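Local coordinates for protein hyaluronidase (Thermobaculum terrenum, PDB 5DIY) that probably removes O-linked N-acetylglucosamine from proteins, as a glycoside hydrolase of family 84, at residues 193-196 / 197-201; 356-359 / 360-364; 377-380 / 381-385. One frame throughout, in Å; residues are numbered along the deposited sequence.

Interaction 1 of 3, residues 193-196 / 197-201; sequences TGPN and VCSHE. With NAG (2-acetamido-2-deoxy-beta-D-glucopyranose), chain E.
The amide of Asn-196 is the flat group that meets the following residues: ND2 comes within 3.8 Å of His-200 N, a packing approach, and lies near Ser-199 CA. The imidazole of His-200 leads away from 193-196 and meets the ring of His-242, with the two planes at about 60°. Inside the turn the hydroxyl of Ser-199 faces two carbonyls, with OG 2.8 Å from Thr-193 O and 3.0 Å from Asn-196 O; its single proton can serve either. Asn-196 O accepts a bond from Thr-193 OG1 at 2.9 Å. With chi1 at 74°, that hydroxyl stands between the backbone N and carbonyl carbon of its own residue, facing across the turn. One water lies 2.9 Å from Thr-193 O and accepts a bond from Ser-199 N, linking the two sides of the turn. Gly-194 (phi 117°) has no side chain, and its CA packs 3.2 Å from Ser-199 OG, while Pro-195 CD rests against the same oxygen. Val-197 points outward instead, and its CG1 reaches O5 of the N-acetylglucosamine at 3.1 Å, a close packing contact; Thr-193 CG2 lies on the sugar's acetamido side. The sugar is hydrogen-bonded to Gly-12, Lys-43, Asp-119 and Asp-228. The loop follows strand 189-192 of the TIM barrel and precedes helix 204-214, and it borders the sugar at the C-terminal ends of the strands.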
# COMPACT_ATOMS: atom_id res chain seq x y z
N THR C 193 -10.99 6.98 4.85
CA THR C 193 -10.17 6.15 3.93
C THR C 193 -10.94 5.57 2.75
O THR C 193 -10.32 5.08 1.80
CB THR C 193 -9.40 5.02 4.68
OG1 THR C 193 -10.28 3.97 5.07
CG2 THR C 193 -8.69 5.57 5.93
N GLY C 194 -12.27 5.61 2.79
CA GLY C 194 -13.13 5.24 1.66
C GLY C 194 -13.97 4.03 2.02
O GLY C 194 -14.19 3.78 3.19
N PRO C 195 -14.47 3.29 1.01
CA PRO C 195 -15.28 2.09 1.33
C PRO C 195 -14.54 1.01 2.13
O PRO C 195 -15.18 0.28 2.89
CB PRO C 195 -15.68 1.56 -0.05
CG PRO C 195 -15.64 2.76 -0.93
CD PRO C 195 -14.50 3.60 -0.43
N ASN C 196 -13.22 0.90 1.97
CA ASN C 196 -12.39 -0.05 2.71
C ASN C 196 -11.24 0.68 3.38
O ASN C 196 -11.08 1.89 3.20
CB ASN C 196 -11.84 -1.12 1.76
CG ASN C 196 -12.92 -1.73 0.88
OD1 ASN C 196 -13.71 -2.55 1.34
ND2 ASN C 196 -12.95 -1.33 -0.39
N VAL C 197 -10.44 -0.06 4.15
CA VAL C 197 -9.23 0.49 4.77
C VAL C 197 -8.30 0.95 3.65
O VAL C 197 -7.89 2.11 3.60
CB VAL C 197 -8.52 -0.53 5.70
CG1 VAL C 197 -7.16 -0.02 6.15
CG2 VAL C 197 -9.39 -0.86 6.90
N CYS C 198 -7.98 0.02 2.75
CA CYS C 198 -7.31 0.31 1.50
C CYS C 198 -8.38 0.18 0.41
O CYS C 198 -8.76 -0.93 0.06
CB CYS C 198 -6.18 -0.68 1.26
SG CYS C 198 -4.99 -0.71 2.61
N SER C 199 -8.87 1.32 -0.08
CA SER C 199 -10.06 1.33 -0.94
C SER C 199 -9.72 0.99 -2.38
O SER C 199 -8.75 1.51 -2.94
CB SER C 199 -10.78 2.69 -0.87
OG SER C 199 -11.40 2.87 0.40
N HIS C 200 -10.54 0.11 -2.98
CA HIS C 200 -10.41 -0.22 -4.40
C HIS C 200 -10.69 1.00 -5.26
O HIS C 200 -9.91 1.33 -6.15
CB HIS C 200 -11.35 -1.35 -4.81
CG HIS C 200 -11.26 -1.69 -6.27
ND1 HIS C 200 -12.37 -1.88 -7.06
CD2 HIS C 200 -10.19 -1.83 -7.09
CE1 HIS C 200 -11.99 -2.15 -8.30
NE2 HIS C 200 -10.67 -2.12 -8.34
N GLU C 201 -11.81 1.64 -4.98
CA GLU C 201 -12.23 2.84 -5.69
C GLU C 201 -12.80 3.85 -4.71
O GLU C 201 -13.36 3.48 -3.68
CB GLU C 201 -13.29 2.49 -6.75
CG GLU C 201 -14.44 1.65 -6.20
CD GLU C 201 -15.58 1.48 -7.18
OE1 GLU C 201 -15.35 1.55 -8.42
OE2 GLU C 201 -16.72 1.27 -6.71
C1 NAG E . -5.05 1.32 9.22
C2 NAG E . -4.28 2.50 9.84
C3 NAG E . -2.99 2.86 9.10
C4 NAG E . -2.45 1.66 8.35
C5 NAG E . -3.47 1.24 7.30
C6 NAG E . -3.03 0.02 6.49
C7 NAG E . -5.76 4.31 9.02
C8 NAG E . -6.58 5.50 9.44
N2 NAG E . -5.14 3.67 10.01
O3 NAG E . -2.03 3.33 10.05
O4 NAG E . -1.23 1.99 7.68
O5 NAG E . -4.78 1.04 7.85
O6 NAG E . -2.69 -1.09 7.32
O7 NAG E . -5.70 3.96 7.85
O HOH W 1 -7.71 4.21 0.88

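Interaction 2 of 3, residues 356-359 / 360-364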
# COMPACT_ATOMS: atom_id res chain seq x y z
N THR C 356 15.52 -10.93 -19.79
CA THR C 356 15.95 -9.62 -20.28
C THR C 356 15.56 -8.51 -19.29
O THR C 356 16.37 -7.63 -18.99
CB THR C 356 15.30 -9.31 -21.65
OG1 THR C 356 15.76 -10.26 -22.61
CG2 THR C 356 15.62 -7.90 -22.15
N THR C 357 14.32 -8.57 -18.81
CA THR C 357 13.79 -7.63 -17.84
C THR C 357 14.58 -7.65 -16.54
O THR C 357 15.00 -6.60 -16.06
CB THR C 357 12.31 -7.92 -17.55
OG1 THR C 357 11.55 -7.71 -18.74
CG2 THR C 357 11.76 -7.02 -16.44
N TYR C 358 14.79 -8.84 -15.99
CA TYR C 358 15.57 -8.97 -14.76
C TYR C 358 16.97 -8.43 -14.96
O TYR C 358 17.44 -7.60 -14.17
CB TYR C 358 15.65 -10.41 -14.27
CG TYR C 358 16.66 -10.58 -13.16
CD1 TYR C 358 16.32 -10.28 -11.85
CD2 TYR C 358 17.97 -10.98 -13.44
CE1 TYR C 358 17.25 -10.40 -10.83
CE2 TYR C 358 18.92 -11.10 -12.42
CZ TYR C 358 18.54 -10.81 -11.12
OH TYR C 358 19.45 -10.94 -10.11
N SER C 359 17.65 -8.91 -16.00
CA SER C 359 19.04 -8.52 -16.28
C SER C 359 19.22 -7.00 -16.38
O SER C 359 20.14 -6.45 -15.80
CB SER C 359 19.56 -9.21 -17.54
OG SER C 359 19.75 -10.60 -17.30
N ARG C 360 18.31 -6.36 -17.11
CA ARG C 360 18.27 -4.90 -17.25
C ARG C 360 18.17 -4.18 -15.89
O ARG C 360 19.01 -3.33 -15.57
CB ARG C 360 17.08 -4.51 -18.15
CG ARG C 360 16.75 -3.02 -18.25
CD ARG C 360 17.82 -2.21 -18.95
NE ARG C 360 17.94 -2.56 -20.37
CZ ARG C 360 18.60 -1.85 -21.28
NH1 ARG C 360 19.20 -0.70 -20.97
NH2 ARG C 360 18.65 -2.29 -22.54
N LEU C 361 17.16 -4.55 -15.11
CA LEU C 361 16.89 -3.88 -13.83
C LEU C 361 17.95 -4.21 -12.78
O LEU C 361 18.29 -3.35 -11.96
CB LEU C 361 15.48 -4.22 -13.31
CG LEU C 361 14.30 -3.91 -14.25
CD1 LEU C 361 13.00 -4.44 -13.66
CD2 LEU C 361 14.18 -2.42 -14.57
N SER C 362 18.47 -5.44 -12.81
CA SER C 362 19.59 -5.86 -11.93
C SER C 362 20.87 -5.03 -12.13
O SER C 362 21.68 -4.92 -11.21
CB SER C 362 19.93 -7.34 -12.15
OG SER C 362 20.63 -7.54 -13.38
N THR C 363 21.05 -4.50 -13.34
CA THR C 363 22.20 -3.65 -13.68
C THR C 363 22.16 -2.26 -13.02
O THR C 363 23.21 -1.62 -12.86
CB THR C 363 22.30 -3.53 -15.23
OG1 THR C 363 22.46 -4.84 -15.80
CG2 THR C 363 23.47 -2.68 -15.66
N GLN C 364 20.98 -1.79 -12.62
CA GLN C 364 20.81 -0.45 -12.05
C GLN C 364 21.12 -0.44 -10.54
O GLN C 364 20.66 -1.32 -9.81
CB GLN C 364 19.39 0.06 -12.30
CG GLN C 364 18.96 0.09 -13.76
CD GLN C 364 19.82 1.00 -14.61
OE1 GLN C 364 19.80 2.22 -14.44
NE2 GLN C 364 20.57 0.42 -15.53
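Ser-359 O is gripped by two side-chain hydroxyls from the next turn. Ser-362 OG donates to it at 2.7 Å and Thr-363 OG1 at 2.8 Å, and the two arrive from opposite faces of the carbonyl plane. The bond from Thr-363 runs closer to the direction of the C=O, whereas Ser-362 OG comes in steeply from the flank. Thr-363 N adds only a weak bond to the same oxygen, so the hydroxyls do most of the work of satisfying it. Before this point the backbone bonds are regular: Arg-360 N, Leu-361 N and Ser-362 N donate to the carbonyls of Thr-356, Thr-357 and Tyr-358, four residues back. They belong to the C-terminal part of helix 340-362, where Ser and Thr hydroxyls fold back onto carbonyls three and four residues earlier, a common habit of these residues in α-helices. The aromatic contact is a CH-pi one. Ser-362 CB sits over a face of the Tyr-358 ring, 4.1 Å from the ring centroid and 20° off the normal, displaced toward the rim formed by CE2 and CZ. CG of Tyr-358 stands anti to the backbone N (chi1 169°), and this turns the phenol toward the next turn of the helix. Apolar packing lies on the buried flank: Thr-357 CG2 and Leu-361 CD1 run side by side at 4.0 Å, while Thr-357 OG1 is bonded to Ser-353 O. Leu-361 continues into Met-304 and Phe-307 of helix 301-308 and Leu-376 of helix 373-398.

Interaction 3 of 3, residues 377-380 / 381-385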
# COMPACT_ATOMS: atom_id res chain seq x y z
N GLU C 377 14.77 -10.65 -6.94
CA GLU C 377 15.36 -11.97 -6.67
C GLU C 377 14.36 -13.10 -6.88
O GLU C 377 14.65 -14.07 -7.58
CB GLU C 377 15.92 -12.03 -5.25
CG GLU C 377 17.23 -11.27 -5.07
CD GLU C 377 17.71 -11.21 -3.62
OE1 GLU C 377 17.02 -11.73 -2.72
OE2 GLU C 377 18.78 -10.61 -3.37
N GLU C 378 13.18 -12.97 -6.27
CA GLU C 378 12.13 -13.98 -6.42
C GLU C 378 11.53 -14.00 -7.84
O GLU C 378 11.12 -15.06 -8.31
CB GLU C 378 11.07 -13.84 -5.33
CG GLU C 378 11.51 -14.58 -4.06
CD GLU C 378 10.75 -14.20 -2.80
OE1 GLU C 378 9.60 -13.70 -2.87
OE2 GLU C 378 11.30 -14.45 -1.72
N TYR C 379 11.50 -12.85 -8.52
CA TYR C 379 11.13 -12.79 -9.94
C TYR C 379 12.05 -13.67 -10.81
O TYR C 379 11.56 -14.47 -11.62
CB TYR C 379 11.18 -11.35 -10.43
CG TYR C 379 10.68 -11.08 -11.84
CD1 TYR C 379 9.32 -11.04 -12.11
CD2 TYR C 379 11.57 -10.82 -12.88
CE1 TYR C 379 8.86 -10.75 -13.38
CE2 TYR C 379 11.12 -10.54 -14.16
CZ TYR C 379 9.76 -10.50 -14.41
OH TYR C 379 9.29 -10.23 -15.67
N LYS C 380 13.36 -13.53 -10.63
CA LYS C 380 14.32 -14.39 -11.33
C LYS C 380 14.11 -15.87 -11.01
O LYS C 380 14.14 -16.70 -11.90
CB LYS C 380 15.79 -14.00 -11.05
CG LYS C 380 16.79 -15.04 -11.54
CD LYS C 380 18.13 -14.47 -11.95
CE LYS C 380 19.00 -15.55 -12.59
NZ LYS C 380 19.26 -16.69 -11.66
N LEU C 381 13.93 -16.19 -9.73
CA LEU C 381 13.65 -17.57 -9.34
C LEU C 381 12.44 -18.16 -10.08
O LEU C 381 12.54 -19.25 -10.65
CB LEU C 381 13.47 -17.69 -7.81
CG LEU C 381 14.68 -18.08 -6.93
CD1 LEU C 381 16.04 -17.71 -7.51
CD2 LEU C 381 14.52 -17.53 -5.52
N TRP C 382 11.32 -17.44 -10.11
CA TRP C 382 10.12 -17.92 -10.83
C TRP C 382 10.44 -18.14 -12.31
O TRP C 382 9.95 -19.08 -12.92
CB TRP C 382 8.93 -16.96 -10.68
CG TRP C 382 8.21 -17.00 -9.35
CD1 TRP C 382 8.01 -15.95 -8.51
CD2 TRP C 382 7.56 -18.13 -8.75
NE1 TRP C 382 7.30 -16.35 -7.40
CE2 TRP C 382 7.01 -17.68 -7.53
CE3 TRP C 382 7.41 -19.47 -9.12
CZ2 TRP C 382 6.31 -18.54 -6.67
CZ3 TRP C 382 6.71 -20.32 -8.26
CH2 TRP C 382 6.17 -19.85 -7.05
N THR C 383 11.27 -17.26 -12.87
CA THR C 383 11.74 -17.37 -14.26
C THR C 383 12.61 -18.61 -14.48
O THR C 383 12.43 -19.31 -15.49
CB THR C 383 12.54 -16.10 -14.67
OG1 THR C 383 11.80 -14.93 -14.28
CG2 THR C 383 12.80 -16.07 -16.17
N ASP C 384 13.52 -18.90 -13.55
CA ASP C 384 14.32 -20.13 -13.59
C ASP C 384 13.43 -21.37 -13.61
O ASP C 384 13.72 -22.34 -14.32
CB ASP C 384 15.26 -20.25 -12.36
CG ASP C 384 16.40 -19.22 -12.36
OD1 ASP C 384 16.80 -18.73 -13.43
OD2 ASP C 384 16.89 -18.92 -11.26
N TYR C 385 12.33 -21.33 -12.86
CA TYR C 385 11.45 -22.49 -12.74
C TYR C 385 10.62 -22.69 -14.02
O TYR C 385 10.42 -23.82 -14.46
CB TYR C 385 10.54 -22.39 -11.51
CG TYR C 385 11.24 -22.08 -10.20
CD1 TYR C 385 12.62 -22.26 -10.02
CD2 TYR C 385 10.50 -21.62 -9.11
CE1 TYR C 385 13.24 -21.97 -8.81
CE2 TYR C 385 11.11 -21.34 -7.89
CZ TYR C 385 12.48 -21.51 -7.75
OH TYR C 385 13.08 -21.22 -6.54
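Trp-382 and Glu-378 meet on the tightly packed side of an α-helix, 373-398, whose backbone bonds between 377-380 and 381-385 join residues four apart. CD1 of the indole comes within 3.2 Å of Glu-378 O, the same carbonyl that accepts from Trp-382 N, so ring and peptide N-H converge on one oxygen. Beyond the helix the indole meets Phe-432 edge-to-face and leans on helix 440-451. The buried carboxylate of Glu-378 is held by Thr-434 OG1 and Arg-433 N. Tyr-379, also buried, packs edge-to-face with Phe-307; its carbonyl oxygen takes two bonds from Thr-383, one from N at 3.1 Å and one from OG1 at 2.7 Å, reaching it from opposite faces of the peptide plane. OG1 can do this because it stands beside its own backbone N (chi1 -47°), on the side of the preceding turn. Thr-383 also touches Met-354 and Gln-355 of helix 340-362. The other flank is looser and more open to solvent. Glu-377 sends its carboxylate away from 381-385, and the branched end of Leu-381 lies only loosely against Glu-377 O, with CD1 3.9 Å from it. Lys-380 and Asp-384 pair there across one turn. The lysine chain runs extended from its backbone and bends only at its last torsion (chi4 -60°), and a long salt bridge of 3.3 Å results, in which Lys-380 NZ takes the syn lone pair of Asp-384 OD2.

Overall arrangement
From the N terminus, interaction 1 comes first, shaping the loop that leaves barrel strand 189-192 for helix 204-214 beside the sugar. Interactions 2 and 3 follow in the helical region beyond the barrel, near the end of helix 340-362 and early in helix 373-398. Each is made by consecutive residues, and the three stand in series, none nested in or crossing another. The centre of interaction 1 lies about 34 Å from that of interaction 2 and about 32 Å from that of interaction 3. The latter two have centres about 13 Å apart and touch, with Tyr-358 CE2 packed 3.5 Å from Lys-380 CD and Thr-357 against Tyr-379, which joins the two helices.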